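Local coordinates for protein packaging enzyme P4 (Pseudomonas phage phi13, PDB 4BLP) that probably hydrolyses nucleoside triphosphates as a hexameric, RecA-like packaging motor that drives RNA into the viral capsid, at residues V190-L193 with T194-L197; S96-F99 with V100-E104. All coordinates share one frame; numbering follows the deposited sequence.

Contact 1: residues V190-L193 with T194-L197; sequences VADL and TEML
An N-capped helix start joins Asp192 to Thr194 and Glu195, at the turn where the chain leaves strand 187-189 and enters helix 193-205. Asp192 occupies the N-cap position. Its OD1 accepts from Glu195 N at 3.0 Å, the donor standing 46° above the carboxylate plane. OD2 takes the hydroxyl of Thr194: OG1 lies 2.6 Å away and donates to the syn lone pair of OD2. Thr194 N adds a weak bond to the same oxygen. With chi1 of Asp192 at 80°, CG sits between its own N and carbonyl carbon, which swings the carboxylate across the first helical turn.

Glu195 reaches the other way. Its chain is extended from CB to CD and crosses Val190 obliquely, Glu195 CG lying 3.8 Å from Val190 CG1, until Glu195 OE1 accepts from Ala191 N at 2.8 Å. This resembles a capping box, but the amide engaged belongs to the residue before the N-cap. The carboxylates are close, Asp192 OD1 and Glu195 OE1 being 4.4 Å apart, and a water donates to both oxygens; OE1 also forms a salt bridge with Arg128 of a neighbouring subunit, which probably offsets the like charges.

On the apolar side Val190 CG2 meets Met196 CB at 3.7 Å, and the bent Met196 chain brings CE to within 3.8 Å of Leu193 CD1. Regular helical bonds from Met196 N to Asp192 O and from Leu197 N to Leu193 O follow the cap. Trp174 covers Val190, Leu193 and Met196, while Leu193 and Leu197 face strand 65-70, and Leu193 and Thr194 rest against Leu75 of strand 73-78.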
loop_
_atom_site.group_PDB
_atom_site.type_symbol
_atom_site.label_atom_id
_atom_site.label_comp_id
_atom_site.label_asym_id
_atom_site.label_seq_id
_atom_site.Cartn_x
_atom_site.Cartn_y
_atom_site.Cartn_z
ATOM N N VAL D 190 15.710 28.237 5.110
ATOM C CA VAL D 190 14.263 28.065 4.819
ATOM C C VAL D 190 13.807 26.754 5.447
ATOM O O VAL D 190 14.652 25.895 5.755
ATOM C CB VAL D 190 13.925 28.130 3.296
ATOM C CG1 VAL D 190 14.285 29.516 2.721
ATOM C CG2 VAL D 190 14.645 27.017 2.533
ATOM N N ALA D 191 12.466 26.585 5.598
ATOM C CA ALA D 191 11.939 25.401 6.263
ATOM C C ALA D 191 11.298 24.383 5.312
ATOM O O ALA D 191 11.629 23.191 5.386
ATOM C CB ALA D 191 10.939 25.820 7.347
ATOM N N ASP D 192 10.314 24.808 4.483
ATOM C CA ASP D 192 9.568 23.824 3.651
ATOM C C ASP D 192 9.827 24.053 2.168
ATOM O O ASP D 192 10.524 25.007 1.780
ATOM C CB ASP D 192 8.056 23.903 3.945
ATOM C CG ASP D 192 7.377 25.036 3.232
ATOM O OD1 ASP D 192 7.852 26.174 3.357
ATOM O OD2 ASP D 192 6.370 24.774 2.506
ATOM N N LEU D 193 9.255 23.196 1.349
ATOM C CA LEU D 193 9.431 23.274 -0.111
ATOM C C LEU D 193 8.892 24.608 -0.688
ATOM O O LEU D 193 9.528 25.186 -1.572
ATOM C CB LEU D 193 8.692 22.067 -0.718
ATOM C CG LEU D 193 8.514 22.104 -2.254
ATOM C CD1 LEU D 193 9.879 21.897 -2.966
ATOM C CD2 LEU D 193 7.525 21.002 -2.660
ATOM N N THR D 194 7.720 25.097 -0.198
ATOM C CA THR D 194 7.171 26.325 -0.775
ATOM C C THR D 194 8.044 27.521 -0.449
ATOM O O THR D 194 8.276 28.358 -1.336
ATOM C CB THR D 194 5.710 26.590 -0.326
ATOM O OG1 THR D 194 5.653 26.834 1.088
ATOM C CG2 THR D 194 4.774 25.434 -0.698
ATOM N N GLU D 195 8.531 27.610 0.806
ATOM C CA GLU D 195 9.400 28.736 1.167
ATOM C C GLU D 195 10.703 28.655 0.347
ATOM O O GLU D 195 11.201 29.674 -0.120
ATOM C CB GLU D 195 9.705 28.701 2.686
ATOM C CG GLU D 195 10.506 29.914 3.123
ATOM C CD GLU D 195 10.916 29.879 4.591
ATOM O OE1 GLU D 195 10.854 28.795 5.223
ATOM O OE2 GLU D 195 11.355 30.939 5.084
ATOM N N MET D 196 11.277 27.467 0.237
ATOM C CA MET D 196 12.515 27.290 -0.538
ATOM C C MET D 196 12.321 27.799 -1.971
ATOM O O MET D 196 13.124 28.608 -2.429
ATOM C CB MET D 196 12.907 25.798 -0.547
ATOM C CG MET D 196 14.240 25.512 -1.290
ATOM S SD MET D 196 14.086 25.495 -3.111
ATOM C CE MET D 196 13.062 24.005 -3.305
ATOM N N LEU D 197 11.249 27.370 -2.655
ATOM C CA LEU D 197 11.035 27.776 -4.042
ATOM C C LEU D 197 10.746 29.269 -4.175
ATOM O O LEU D 197 11.261 29.888 -5.086
ATOM C CB LEU D 197 9.909 26.975 -4.696
ATOM C CG LEU D 197 9.818 27.104 -6.229
ATOM C CD1 LEU D 197 11.156 26.793 -6.974
ATOM C CD2 LEU D 197 8.735 26.203 -6.758
HETATM O O HOH W 1 8.456 27.454 5.671
#

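Contact 2: residues S96-F99 with V100-E104; sequences STWF and VANRE
One face of the Trp98 indole carries the side-chain amide of Asn102, and Phe99 CG lies in the indole plane at its edge; Trp98 CE3 in turn stands 3.8 Å above the centre of the Phe99 ring. The site is the C-terminal end of helix 95-101, where Asn102 is the first residue to depart from helical backbone angles. Asn102 ND2 is 3.1 Å above the indole plane, with the amide turned 32° from it. Its similar distances to all five atoms of the pyrrole ring place it over that ring, while Asn102 CB makes a CH-pi contact with the six-membered ring, 4.3 Å from its centroid.

The amide is held there by the backbone. Trp98 O accepts from Asn102 N at 3.0 Å and from Asn102 ND2 at 2.9 Å, the oxygen lying close to the plane of the Asn102 amide. The Trp98 chi1 of -171° sets CG beside its carbonyl carbon, bringing the indole alongside the same oxygen that accepts from ND2.

Helix 79-91, through Leu85 and Leu89, and helix 193-205, through Leu202, pack against Trp98. On the exposed side the extended Arg103 side chain brings its guanidinium, nearly in plane, to Val100 O, which accepts from Arg103 N and, on the opposite face of its carbonyl plane, from Arg103 NH1 at 3.0 Å.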
loop_
_atom_site.group_PDB
_atom_site.type_symbol
_atom_site.label_atom_id
_atom_site.label_comp_id
_atom_site.label_asym_id
_atom_site.label_seq_id
_atom_site.Cartn_x
_atom_site.Cartn_y
_atom_site.Cartn_z
ATOM N N SER D 96 18.728 40.814 3.729
ATOM C CA SER D 96 18.528 39.809 4.814
ATOM C C SER D 96 17.251 40.107 5.661
ATOM O O SER D 96 16.435 39.231 5.917
ATOM C CB SER D 96 19.743 39.765 5.748
ATOM O OG SER D 96 20.989 39.932 5.086
ATOM N N THR D 97 17.100 41.378 6.040
ATOM C CA THR D 97 15.945 41.867 6.814
ATOM C C THR D 97 14.724 41.781 5.915
ATOM O O THR D 97 13.653 41.431 6.391
ATOM C CB THR D 97 16.182 43.294 7.335
ATOM O OG1 THR D 97 17.316 43.282 8.206
ATOM C CG2 THR D 97 14.962 43.882 8.095
ATOM N N TRP D 98 14.918 42.031 4.582
ATOM C CA TRP D 98 13.772 41.958 3.653
ATOM C C TRP D 98 13.068 40.594 3.738
ATOM O O TRP D 98 11.830 40.546 3.847
ATOM C CB TRP D 98 14.184 42.296 2.191
ATOM C CG TRP D 98 12.997 42.439 1.284
ATOM C CD1 TRP D 98 12.284 43.577 1.030
ATOM C CD2 TRP D 98 12.314 41.372 0.605
ATOM N NE1 TRP D 98 11.235 43.293 0.165
ATOM C CE2 TRP D 98 11.234 41.943 -0.103
ATOM C CE3 TRP D 98 12.576 40.001 0.445
ATOM C CZ2 TRP D 98 10.366 41.175 -0.896
ATOM C CZ3 TRP D 98 11.735 39.243 -0.366
ATOM C CH2 TRP D 98 10.630 39.829 -1.004
ATOM N N PHE D 99 13.835 39.483 3.691
ATOM C CA PHE D 99 13.210 38.181 3.741
ATOM C C PHE D 99 12.472 37.932 5.072
ATOM O O PHE D 99 11.363 37.415 5.067
ATOM C CB PHE D 99 14.259 37.081 3.504
ATOM C CG PHE D 99 14.502 36.953 2.022
ATOM C CD1 PHE D 99 13.593 36.276 1.211
ATOM C CD2 PHE D 99 15.588 37.587 1.424
ATOM C CE1 PHE D 99 13.783 36.203 -0.172
ATOM C CE2 PHE D 99 15.782 37.510 0.035
ATOM C CZ PHE D 99 14.857 36.832 -0.749
ATOM N N VAL D 100 13.078 38.304 6.189
ATOM C CA VAL D 100 12.421 38.076 7.492
ATOM C C VAL D 100 11.144 38.960 7.611
ATOM O O VAL D 100 10.058 38.458 7.908
ATOM C CB VAL D 100 13.420 38.375 8.634
ATOM C CG1 VAL D 100 12.737 38.249 9.992
ATOM C CG2 VAL D 100 14.643 37.463 8.560
ATOM N N ALA D 101 11.269 40.251 7.279
ATOM C CA ALA D 101 10.155 41.211 7.396
ATOM C C ALA D 101 8.945 40.872 6.504
ATOM O O ALA D 101 7.802 41.180 6.880
ATOM C CB ALA D 101 10.636 42.626 7.064
ATOM N N ASN D 102 9.202 40.304 5.306
ATOM C CA ASN D 102 8.137 40.026 4.342
ATOM C C ASN D 102 7.743 38.555 4.341
ATOM O O ASN D 102 7.079 38.133 3.410
ATOM C CB ASN D 102 8.591 40.482 2.917
ATOM C CG ASN D 102 8.695 41.972 2.816
ATOM O OD1 ASN D 102 7.687 42.686 2.773
ATOM N ND2 ASN D 102 9.911 42.513 3.005
ATOM N N ARG D 103 8.094 37.792 5.371
ATOM C CA ARG D 103 7.831 36.323 5.407
ATOM C C ARG D 103 6.343 35.989 5.114
ATOM O O ARG D 103 6.080 35.039 4.347
ATOM C CB ARG D 103 8.320 35.700 6.717
ATOM C CG ARG D 103 7.570 36.199 7.950
ATOM C CD ARG D 103 8.271 35.790 9.235
ATOM N NE ARG D 103 7.528 36.221 10.420
ATOM C CZ ARG D 103 7.497 37.476 10.860
ATOM N NH1 ARG D 103 8.128 38.443 10.186
ATOM N NH2 ARG D 103 6.801 37.786 11.949
ATOM N N GLU D 104 5.390 36.793 5.634
ATOM C CA GLU D 104 3.962 36.505 5.382
ATOM C C GLU D 104 3.580 36.700 3.936
ATOM O O GLU D 104 2.936 35.806 3.385
ATOM C CB GLU D 104 3.022 37.360 6.264
ATOM C CG GLU D 104 3.052 36.948 7.716
ATOM C CD GLU D 104 2.621 35.521 7.997
ATOM O OE1 GLU D 104 1.636 35.043 7.387
ATOM O OE2 GLU D 104 3.329 34.856 8.780
#

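Overall arrangement
Contact 2 precedes contact 1 along the chain, and the two do not touch: their centres are 14 Å apart and their nearest atoms about 6 Å. Helix 193-205 connects them. Contact 1 forms its capped N-terminal turn, while Trp98 and Phe99 of contact 2 pack farther along it, on Val199, Leu202 and Leu203. The helix follows strand 187-189 of the RecA-like mixed sheet and packs against the N-terminal part of the chain, with strands 65-70 and 73-78 and helix 95-101. Contact 1 also borders a second subunit of the hexamer, whereas contact 2 meets no other chain of the assembly.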